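L-lysine 6-monooxygenase (Pseudomonas syringae pv. tomato, PDB 5CQF) probably catalyses the FAD- and NADPH-dependent N6-hydroxylation of L-lysine, a step in siderophore biosynthesis. Local coordinates at residues W395-S400 with A416-R421. Sequence-based numbering, arbitrary orientation.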
ATOM      1  N   TRP A 395      -4.472  12.090 -41.032  1.00 46.73           N
ATOM      2  CA  TRP A 395      -4.759  11.446 -39.753  1.00 45.68           C
ATOM      3  C   TRP A 395      -4.530  12.467 -38.673  1.00 45.83           C
ATOM      4  O   TRP A 395      -3.573  13.249 -38.777  1.00 49.70           O
ATOM      5  CB  TRP A 395      -3.808  10.297 -39.508  1.00 44.87           C
ATOM      6  CG  TRP A 395      -4.049   9.086 -40.365  1.00 47.14           C
ATOM      7  CD1 TRP A 395      -4.813   7.999 -40.049  1.00 47.99           C
ATOM      8  CD2 TRP A 395      -3.502   8.821 -41.662  1.00 44.56           C
ATOM      9  NE1 TRP A 395      -4.786   7.091 -41.072  1.00 46.87           N
ATOM     10  CE2 TRP A 395      -3.990   7.571 -42.073  1.00 45.21           C
ATOM     11  CE3 TRP A 395      -2.679   9.534 -42.521  1.00 45.02           C
ATOM     12  CZ2 TRP A 395      -3.673   7.012 -43.299  1.00 46.66           C
ATOM     13  CZ3 TRP A 395      -2.354   8.977 -43.741  1.00 45.69           C
ATOM     14  CH2 TRP A 395      -2.851   7.727 -44.118  1.00 46.81           C
ATOM     15  N   VAL A 396      -5.388  12.477 -37.656  1.00 42.02           N
ATOM     16  CA  VAL A 396      -5.106  13.245 -36.444  1.00 42.99           C
ATOM     17  C   VAL A 396      -4.783  12.274 -35.316  1.00 42.61           C
ATOM     18  O   VAL A 396      -5.641  11.536 -34.881  1.00 42.91           O
ATOM     19  CB  VAL A 396      -6.256  14.182 -36.037  1.00 43.45           C
ATOM     20  CG1 VAL A 396      -5.891  14.971 -34.778  1.00 43.34           C
ATOM     21  CG2 VAL A 396      -6.570  15.137 -37.167  1.00 42.70           C
ATOM     22  N   ASN A 397      -3.529  12.278 -34.869  1.00 43.10           N
ATOM     23  CA  ASN A 397      -3.034  11.292 -33.894  1.00 44.47           C
ATOM     24  C   ASN A 397      -3.284  11.715 -32.449  1.00 45.38           C
ATOM     25  O   ASN A 397      -2.355  12.034 -31.697  1.00 50.28           O
ATOM     26  CB  ASN A 397      -1.544  11.035 -34.129  1.00 42.17           C
ATOM     27  CG  ASN A 397      -1.053   9.790 -33.448  1.00 42.51           C
ATOM     28  OD1 ASN A 397      -1.798   9.124 -32.739  1.00 42.21           O
ATOM     29  ND2 ASN A 397       0.222   9.458 -33.665  1.00 43.07           N
ATOM     30  N   GLY A 398      -4.545  11.693 -32.053  1.00 45.61           N
ATOM     31  CA  GLY A 398      -4.925  12.095 -30.692  1.00 44.56           C
ATOM     32  C   GLY A 398      -6.380  11.752 -30.427  1.00 43.86           C
ATOM     33  O   GLY A 398      -7.114  11.369 -31.340  1.00 42.84           O
ATOM     34  N   LEU A 399      -6.773  11.855 -29.167  1.00 43.44           N
ATOM     35  CA  LEU A 399      -8.161  11.734 -28.775  1.00 44.57           C
ATOM     36  C   LEU A 399      -8.812  13.110 -28.661  1.00 45.43           C
ATOM     37  O   LEU A 399      -8.130  14.126 -28.581  1.00 45.21           O
ATOM     38  CB  LEU A 399      -8.265  10.986 -27.452  1.00 44.50           C
ATOM     39  CG  LEU A 399      -7.957   9.486 -27.575  1.00 44.03           C
ATOM     40  CD1 LEU A 399      -7.871   8.842 -26.204  1.00 44.33           C
ATOM     41  CD2 LEU A 399      -9.019   8.778 -28.401  1.00 43.03           C
ATOM     42  N   SER A 400     -10.143  13.113 -28.698  1.00 45.70           N
ATOM     43  CA  SER A 400     -10.986  14.287 -28.387  1.00 43.52           C
ATOM     44  C   SER A 400     -12.374  13.798 -28.004  1.00 43.51           C
ATOM     45  O   SER A 400     -12.817  12.732 -28.465  1.00 43.42           O
ATOM     46  CB  SER A 400     -11.118  15.233 -29.580  1.00 41.73           C
ATOM     47  OG  SER A 400     -11.716  14.603 -30.688  1.00 40.41           O
ATOM     48  N   ALA A 416       0.973   4.116 -28.320  1.00 36.89           N
ATOM     49  CA  ALA A 416       1.543   2.909 -28.922  1.00 36.98           C
ATOM     50  C   ALA A 416       0.544   2.248 -29.808  1.00 36.62           C
ATOM     51  O   ALA A 416       0.880   1.818 -30.877  1.00 37.33           O
ATOM     52  CB  ALA A 416       1.989   1.944 -27.870  1.00 37.28           C
ATOM     53  N   LEU A 417      -0.696   2.170 -29.352  1.00 38.92           N
ATOM     54  CA  LEU A 417      -1.768   1.467 -30.085  1.00 39.10           C
ATOM     55  C   LEU A 417      -2.215   2.232 -31.318  1.00 39.35           C
ATOM     56  O   LEU A 417      -2.395   1.644 -32.385  1.00 38.49           O
ATOM     57  CB  LEU A 417      -2.952   1.182 -29.156  1.00 38.62           C
ATOM     58  CG  LEU A 417      -2.571   0.179 -28.025  1.00 37.63           C
ATOM     59  CD1 LEU A 417      -3.652   0.044 -26.978  1.00 37.13           C
ATOM     60  CD2 LEU A 417      -2.296  -1.191 -28.608  1.00 37.63           C
ATOM     61  N   ARG A 418      -2.346   3.537 -31.164  1.00 38.15           N
ATOM     62  CA  ARG A 418      -2.640   4.400 -32.275  1.00 38.72           C
ATOM     63  C   ARG A 418      -1.568   4.307 -33.331  1.00 39.07           C
ATOM     64  O   ARG A 418      -1.886   4.220 -34.513  1.00 41.06           O
ATOM     65  CB  ARG A 418      -2.771   5.866 -31.843  1.00 39.55           C
ATOM     66  CG  ARG A 418      -4.010   6.176 -31.031  1.00 40.94           C
ATOM     67  CD  ARG A 418      -4.380   7.641 -31.122  1.00 41.75           C
ATOM     68  NE  ARG A 418      -3.334   8.531 -30.621  1.00 40.66           N
ATOM     69  CZ  ARG A 418      -3.203   8.901 -29.354  1.00 42.63           C
ATOM     70  NH1 ARG A 418      -4.008   8.434 -28.422  1.00 45.65           N
ATOM     71  NH2 ARG A 418      -2.241   9.724 -28.996  1.00 45.61           N
ATOM     72  N   ALA A 419      -0.307   4.355 -32.920  1.00 40.15           N
ATOM     73  CA  ALA A 419       0.811   4.246 -33.854  1.00 41.96           C
ATOM     74  C   ALA A 419       0.687   3.012 -34.715  1.00 43.21           C
ATOM     75  O   ALA A 419       0.989   3.061 -35.887  1.00 44.11           O
ATOM     76  CB  ALA A 419       2.143   4.221 -33.112  1.00 42.66           C
ATOM     77  N   GLY A 420       0.250   1.898 -34.131  1.00 44.85           N
ATOM     78  CA  GLY A 420       0.039   0.677 -34.908  1.00 45.66           C
ATOM     79  C   GLY A 420      -1.047   0.824 -35.984  1.00 46.83           C
ATOM     80  O   GLY A 420      -0.852   0.451 -37.135  1.00 45.39           O
ATOM     81  N   ARG A 421      -2.186   1.370 -35.599  1.00 44.91           N
ATOM     82  CA  ARG A 421      -3.296   1.583 -36.501  1.00 48.89           C
ATOM     83  C   ARG A 421      -2.951   2.557 -37.629  1.00 49.35           C
ATOM     84  O   ARG A 421      -3.367   2.352 -38.771  1.00 51.05           O
ATOM     85  CB  ARG A 421      -4.497   2.155 -35.744  1.00 51.48           C
ATOM     86  CG  ARG A 421      -5.198   1.180 -34.821  1.00 53.65           C
ATOM     87  CD  ARG A 421      -6.677   1.556 -34.684  1.00 59.35           C
ATOM     88  NE  ARG A 421      -7.323   0.870 -33.556  1.00 62.72           N
ATOM     89  CZ  ARG A 421      -8.568   0.402 -33.559  1.00 61.84           C
ATOM     90  NH1 ARG A 421      -9.338   0.538 -34.630  1.00 65.86           N
ATOM     91  NH2 ARG A 421      -9.040  -0.224 -32.486  1.00 63.79           N
TER
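Where the chain leaves strand 393-396, the inverse gamma turn centred on Asn-397 places the CA of Asn-397 7.1 Å from that of Arg-418, the nearest CA pair between 395-400 and 416-421. Arg-418 leans from the helix toward the turn and carries nearly all of the helix side of the contact. Its NE donates to Asn-397 OD1 at 2.7 Å, with an N-H...O angle of 161°. The oxygen lies almost exactly in the guanidinium plane, whereas NE is somewhat tilted from the plane of the Asn-397 side-chain carbonyl; amide and guanidinium stand 83° apart. A bend in the arginine chain (chi3 -61°) turns the guanidinium along the loop, where the CA of Gly-398 lies over one face, toward its rim. Leu-399 adds a looser touch, its CG 4.2 Å from Arg-418 NH1. Asn-397 ND2 makes a weak hydrogen bond to Ser-167 OG, and Tyr-382 also packs on Arg-418. The contact thus ties helix 412-428 to the end of strand 393-396, in a parallel sheet whose strand 16-19 leads into a GxGxxG pattern, consistent with a Rossmann-type dinucleotide-binding domain. With both residues buried, the asparagine oxygen offers the guanidinium a neutral acceptor, which would offset part of the cost of burying its charge.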